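Local coordinates for 450aa long hypothetical fmu protein (Pyrococcus horikoshii, PDB 2YXL), which binds the S-adenosylmethionine analogue sinefungin and probably acts as an RNA cytosine-5 methyltransferase of the RsmB/NOP family, at residues G170-D175 / P433-T438. Sequence-based numbering, arbitrary orientation.
Sequences GDETED and PHRHST
Glu172, next in sequence to helix 173-181, reaches to His434 and Arg435 of the short helix 433-436. Its CB lies 3.7 Å and its CG 4.2 Å from His434 NE2; with CG anti to the carbonyl carbon (chi1 -69°) and the chain extended beyond it, the carboxylate is brought to the NE2 edge of the His434 ring, CD lying in the ring plane. There OE1 accepts three bonds, all from nitrogens tilted out of the carboxylate plane. The nearly straight one comes from His434 NE2, 2.8 Å from Glu172 OE1 at 167°, on the anti side and close to the imidazole plane. Arg435 approaches side-on from the syn side, NH2 at 2.9 Å and NE at 3.1 Å from Glu172 OE1, both more bent. This oxygen lies near the guanidinium plane, although carboxylate and guanidinium planes stand 77° apart; Glu172 OE2 is farther off, 3.7 Å from Arg435 NH2. An alanine in place of Glu172 would probably leave Arg435 without this carboxylate, Asp421 still pairing with NH1, and His434 NE2 without this acceptor. At the other end of the His434 side chain, CB touches Asp175 O at 3.4 Å, while the Asp175 carboxylate pairs with Arg178. Leu169 of helix 159-169 touches both His434 and Arg435. The contact thus joins, at the surface, the ferredoxin-like region to the methyltransferase region, where helix 433-436 connects strands 429-431 and 441-447.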
loop_
_atom_site.group_PDB
_atom_site.type_symbol
_atom_site.label_atom_id
_atom_site.label_comp_id
_atom_site.label_asym_id
_atom_site.label_seq_id
_atom_site.Cartn_x
_atom_site.Cartn_y
_atom_site.Cartn_z
ATOM N N GLY A 170 5.780 -21.839 -4.941
ATOM C CA GLY A 170 6.647 -23.004 -4.750
ATOM C C GLY A 170 8.095 -22.644 -4.473
ATOM O O GLY A 170 8.415 -22.095 -3.417
ATOM N N ASP A 171 8.963 -22.948 -5.437
ATOM C CA ASP A 171 10.401 -22.673 -5.344
ATOM C C ASP A 171 10.720 -21.190 -5.161
ATOM O O ASP A 171 11.744 -20.839 -4.573
ATOM C CB ASP A 171 11.125 -23.192 -6.594
ATOM C CG ASP A 171 11.126 -24.711 -6.693
ATOM O OD1 ASP A 171 11.686 -25.235 -7.679
ATOM O OD2 ASP A 171 10.576 -25.382 -5.792
ATOM N N GLU A 172 9.836 -20.333 -5.665
ATOM C CA GLU A 172 10.047 -18.884 -5.646
ATOM C C GLU A 172 9.607 -18.203 -4.348
ATOM O O GLU A 172 9.765 -16.990 -4.201
ATOM C CB GLU A 172 9.356 -18.234 -6.852
ATOM C CG GLU A 172 10.001 -18.572 -8.195
ATOM C CD GLU A 172 9.299 -17.929 -9.384
ATOM O OE1 GLU A 172 8.564 -16.935 -9.201
ATOM O OE2 GLU A 172 9.495 -18.422 -10.514
ATOM N N THR A 173 9.071 -18.985 -3.408
ATOM C CA THR A 173 8.550 -18.456 -2.140
ATOM C C THR A 173 9.594 -17.664 -1.347
ATOM O O THR A 173 9.300 -16.576 -0.847
ATOM C CB THR A 173 7.945 -19.580 -1.256
ATOM O OG1 THR A 173 6.959 -20.296 -2.005
ATOM C CG2 THR A 173 7.291 -19.011 -0.001
ATOM N N GLU A 174 10.806 -18.208 -1.242
ATOM C CA GLU A 174 11.895 -17.547 -0.521
ATOM C C GLU A 174 12.263 -16.201 -1.153
ATOM O O GLU A 174 12.429 -15.206 -0.447
ATOM C CB GLU A 174 13.122 -18.463 -0.429
ATOM C CG GLU A 174 14.227 -17.943 0.491
ATOM C CD GLU A 174 15.342 -18.952 0.735
ATOM O OE1 GLU A 174 15.913 -18.937 1.845
ATOM O OE2 GLU A 174 15.654 -19.756 -0.170
ATOM N N ASP A 175 12.374 -16.177 -2.480
ATOM C CA ASP A 175 12.693 -14.954 -3.219
ATOM C C ASP A 175 11.612 -13.883 -3.072
ATOM O O ASP A 175 11.925 -12.691 -2.958
ATOM C CB ASP A 175 12.946 -15.259 -4.698
ATOM C CG ASP A 175 14.290 -15.925 -4.938
ATOM O OD1 ASP A 175 15.270 -15.577 -4.241
ATOM O OD2 ASP A 175 14.371 -16.789 -5.837
ATOM N N PRO A 433 6.808 -8.827 -7.062
ATOM C CA PRO A 433 7.887 -8.034 -6.457
ATOM C C PRO A 433 9.284 -8.584 -6.747
ATOM O O PRO A 433 10.185 -7.815 -7.082
ATOM C CB PRO A 433 7.581 -8.108 -4.955
ATOM C CG PRO A 433 6.122 -8.408 -4.880
ATOM C CD PRO A 433 5.834 -9.285 -6.051
ATOM N N HIS A 434 9.449 -9.900 -6.638
ATOM C CA HIS A 434 10.755 -10.542 -6.808
ATOM C C HIS A 434 11.179 -10.686 -8.270
ATOM O O HIS A 434 12.359 -10.900 -8.555
ATOM C CB HIS A 434 10.792 -11.900 -6.089
ATOM C CG HIS A 434 9.836 -12.912 -6.643
ATOM N ND1 HIS A 434 8.466 -12.761 -6.576
ATOM C CD2 HIS A 434 10.054 -14.096 -7.261
ATOM C CE1 HIS A 434 7.883 -13.804 -7.138
ATOM N NE2 HIS A 434 8.824 -14.629 -7.561
ATOM N N ARG A 435 10.223 -10.566 -9.190
ATOM C CA ARG A 435 10.523 -10.616 -10.625
ATOM C C ARG A 435 10.613 -9.230 -11.261
ATOM O O ARG A 435 11.401 -9.023 -12.180
ATOM C CB ARG A 435 9.478 -11.441 -11.384
ATOM C CG ARG A 435 9.393 -12.907 -10.991
ATOM C CD ARG A 435 8.438 -13.641 -11.915
ATOM N NE ARG A 435 7.856 -14.830 -11.294
ATOM C CZ ARG A 435 6.841 -15.530 -11.802
ATOM N NH1 ARG A 435 6.273 -15.165 -12.946
ATOM N NH2 ARG A 435 6.386 -16.598 -11.158
ATOM N N HIS A 436 9.810 -8.285 -10.776
ATOM C CA HIS A 436 9.614 -7.023 -11.496
ATOM C C HIS A 436 9.893 -5.746 -10.707
ATOM O O HIS A 436 9.853 -4.656 -11.273
ATOM C CB HIS A 436 8.199 -6.961 -12.083
ATOM C CG HIS A 436 7.839 -8.146 -12.926
ATOM N ND1 HIS A 436 6.872 -9.055 -12.555
ATOM C CD2 HIS A 436 8.316 -8.567 -14.120
ATOM C CE1 HIS A 436 6.765 -9.984 -13.488
ATOM N NE2 HIS A 436 7.631 -9.712 -14.448
ATOM N N SER A 437 10.174 -5.878 -9.413
ATOM C CA SER A 437 10.421 -4.722 -8.534
ATOM C C SER A 437 9.263 -3.717 -8.511
ATOM O O SER A 437 9.467 -2.501 -8.467
ATOM C CB SER A 437 11.741 -4.029 -8.888
ATOM O OG SER A 437 12.835 -4.885 -8.626
ATOM N N THR A 438 8.049 -4.250 -8.562
ATOM C CA THR A 438 6.832 -3.480 -8.331
ATOM C C THR A 438 5.955 -4.337 -7.418
ATOM O O THR A 438 6.340 -5.456 -7.083
ATOM C CB THR A 438 6.129 -3.097 -9.667
ATOM O OG1 THR A 438 5.091 -2.142 -9.418
ATOM C CG2 THR A 438 5.555 -4.325 -10.384
#